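Local coordinates for protein AvrRpt2 (Erwinia amylovora, PDB 6HQZ) that probably acts as a papain-like cysteine protease of the C70 family, a type III effector of a plant pathogen, here represented by its protease domain, at residues R76-S79 against A80-G84. Sequence-based numbering, arbitrary orientation.
Sequences RQFS and ANELG
S79 and E82 meet at the first turn of helix 80-90, where S79 OG accepts from E82 N at 2.9 Å with an N-H...O angle of 154°. A chi1 of 61° sets the hydroxyl between the serine's own backbone N and carbonyl carbon, turned back over the helix end; S79 OG also lies 3.3 Å from E82 CB. The backbone adds a second grip: S79 O accepts from L83 N at 3.0 Å, nearly straight at 176°.

The tight side is apolar. L83 CD2 sits over one face of the F78 ring, 4.0 Å from the centroid and displaced toward the rim, a CH-pi contact, while L83 CG packs 3.7 Å from F78 CB. Both residues are buried, sharing F137 and M149 as neighbours, and F78 N is hydrogen-bonded to N138 OD1. E82 is looser: its CG only grazes the ring edge, 4.2 Å from F78 CD1, and the chain bends at chi2, taking the carboxylate away to where OE1 is hydrogen-bonded to N85. S79 is solvent-exposed, though helix N-H groups hold its OG and O.

The F78-L83 contact, joining the residue before the N-cap to the fourth after it, is a hydrophobic staple, here beside the serine N-cap bond.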
ATOM      1  N   ARG A  76     -15.089  -6.227 -11.875  1.00 34.90           N
ATOM      2  CA  ARG A  76     -14.200  -5.987 -13.016  1.00 33.92           C
ATOM      3  C   ARG A  76     -13.731  -4.540 -13.105  1.00 34.09           C
ATOM      4  O   ARG A  76     -13.654  -3.973 -14.206  1.00 32.39           O
ATOM      5  CB  ARG A  76     -14.878  -6.340 -14.330  1.00 36.43           C
ATOM      6  CG  ARG A  76     -15.512  -7.697 -14.422  1.00 40.72           C
ATOM      7  CD  ARG A  76     -14.520  -8.710 -14.870  1.00 42.05           C
ATOM      8  NE  ARG A  76     -14.953  -9.681 -15.893  1.00 44.37           N
ATOM      9  CZ  ARG A  76     -14.974  -9.493 -17.219  1.00 42.61           C
ATOM     10  NH1 ARG A  76     -14.781  -8.324 -17.815  1.00 42.47           N
ATOM     11  NH2 ARG A  76     -15.234 -10.527 -17.956  1.00 45.77           N
ATOM     12  N   GLN A  77     -13.428  -3.936 -11.960  1.00 33.77           N
ATOM     13  CA  GLN A  77     -12.885  -2.598 -11.919  1.00 34.42           C
ATOM     14  C   GLN A  77     -12.000  -2.430 -10.647  1.00 33.57           C
ATOM     15  O   GLN A  77     -12.414  -2.795  -9.575  1.00 34.24           O
ATOM     16  CB  GLN A  77     -14.064  -1.659 -11.822  1.00 40.41           C
ATOM     17  CG  GLN A  77     -13.881  -0.271 -12.335  1.00 44.71           C
ATOM     18  CD  GLN A  77     -15.237   0.383 -12.542  1.00 50.40           C
ATOM     19  OE1 GLN A  77     -15.738   0.505 -13.684  1.00 53.73           O
ATOM     20  NE2 GLN A  77     -15.866   0.751 -11.448  1.00 53.03           N
ATOM     21  N   PHE A  78     -10.806  -1.877 -10.777  1.00 31.24           N
ATOM     22  CA  PHE A  78      -9.962  -1.446  -9.679  1.00 31.91           C
ATOM     23  C   PHE A  78     -10.010   0.059  -9.537  1.00 32.98           C
ATOM     24  O   PHE A  78     -10.049   0.809 -10.531  1.00 32.97           O
ATOM     25  CB  PHE A  78      -8.481  -1.832  -9.908  1.00 30.77           C
ATOM     26  CG  PHE A  78      -8.192  -3.282  -9.761  1.00 28.83           C
ATOM     27  CD1 PHE A  78      -8.053  -3.838  -8.543  1.00 31.07           C
ATOM     28  CD2 PHE A  78      -8.041  -4.092 -10.876  1.00 28.13           C
ATOM     29  CE1 PHE A  78      -7.816  -5.183  -8.397  1.00 30.97           C
ATOM     30  CE2 PHE A  78      -7.803  -5.430 -10.752  1.00 26.86           C
ATOM     31  CZ  PHE A  78      -7.636  -5.967  -9.528  1.00 29.95           C
ATOM     32  N   SER A  79      -9.882   0.513  -8.294  1.00 33.79           N
ATOM     33  CA  SER A  79      -9.636   1.918  -8.035  1.00 34.65           C
ATOM     34  C   SER A  79      -8.130   2.185  -8.014  1.00 33.50           C
ATOM     35  O   SER A  79      -7.296   1.277  -7.768  1.00 31.92           O
ATOM     36  CB  SER A  79     -10.254   2.321  -6.711  1.00 36.34           C
ATOM     37  OG  SER A  79      -9.663   1.565  -5.675  1.00 37.15           O
ATOM     38  N   ALA A  80      -7.792   3.449  -8.256  1.00 35.24           N
ATOM     39  CA  ALA A  80      -6.428   3.958  -8.013  1.00 34.71           C
ATOM     40  C   ALA A  80      -5.929   3.553  -6.635  1.00 36.50           C
ATOM     41  O   ALA A  80      -4.822   3.003  -6.532  1.00 37.04           O
ATOM     42  CB  ALA A  80      -6.367   5.486  -8.187  1.00 36.43           C
ATOM     43  N   ASN A  81      -6.718   3.787  -5.586  1.00 37.51           N
ATOM     44  CA  ASN A  81      -6.264   3.414  -4.243  1.00 39.78           C
ATOM     45  C   ASN A  81      -6.044   1.906  -4.102  1.00 38.34           C
ATOM     46  O   ASN A  81      -5.074   1.475  -3.489  1.00 37.74           O
ATOM     47  CB  ASN A  81      -7.240   3.866  -3.154  1.00 42.55           C
ATOM     48  CG  ASN A  81      -7.226   5.358  -2.934  1.00 45.52           C
ATOM     49  OD1 ASN A  81      -6.265   6.052  -3.259  1.00 47.31           O
ATOM     50  ND2 ASN A  81      -8.298   5.861  -2.400  1.00 47.02           N
ATOM     51  N   GLU A  82      -6.956   1.098  -4.641  1.00 38.15           N
ATOM     52  CA  GLU A  82      -6.791  -0.347  -4.471  1.00 37.81           C
ATOM     53  C   GLU A  82      -5.571  -0.895  -5.179  1.00 35.38           C
ATOM     54  O   GLU A  82      -4.854  -1.707  -4.621  1.00 35.55           O
ATOM     55  CB  GLU A  82      -8.030  -1.155  -4.884  1.00 40.51           C
ATOM     56  CG  GLU A  82      -7.896  -2.646  -4.568  1.00 41.62           C
ATOM     57  CD  GLU A  82      -7.360  -3.037  -3.155  1.00 46.20           C
ATOM     58  OE1 GLU A  82      -7.601  -2.365  -2.058  1.00 49.48           O
ATOM     59  OE2 GLU A  82      -6.743  -4.123  -3.126  1.00 46.94           O
ATOM     60  N   LEU A  83      -5.331  -0.476  -6.406  1.00 32.76           N
ATOM     61  CA  LEU A  83      -4.045  -0.860  -7.045  1.00 31.74           C
ATOM     62  C   LEU A  83      -2.789  -0.445  -6.218  1.00 32.07           C
ATOM     63  O   LEU A  83      -1.812  -1.183  -6.121  1.00 31.56           O
ATOM     64  CB  LEU A  83      -3.945  -0.295  -8.437  1.00 29.51           C
ATOM     65  CG  LEU A  83      -4.912  -1.009  -9.416  1.00 28.88           C
ATOM     66  CD1 LEU A  83      -4.926  -0.251 -10.750  1.00 28.44           C
ATOM     67  CD2 LEU A  83      -4.554  -2.475  -9.593  1.00 27.75           C
ATOM     68  N   GLY A  84      -2.833   0.749  -5.643  1.00 34.57           N
ATOM     69  CA  GLY A  84      -1.738   1.232  -4.792  1.00 35.09           C
ATOM     70  C   GLY A  84      -1.537   0.348  -3.574  1.00 36.97           C
ATOM     71  O   GLY A  84      -0.409  -0.042  -3.219  1.00 35.86           O
TER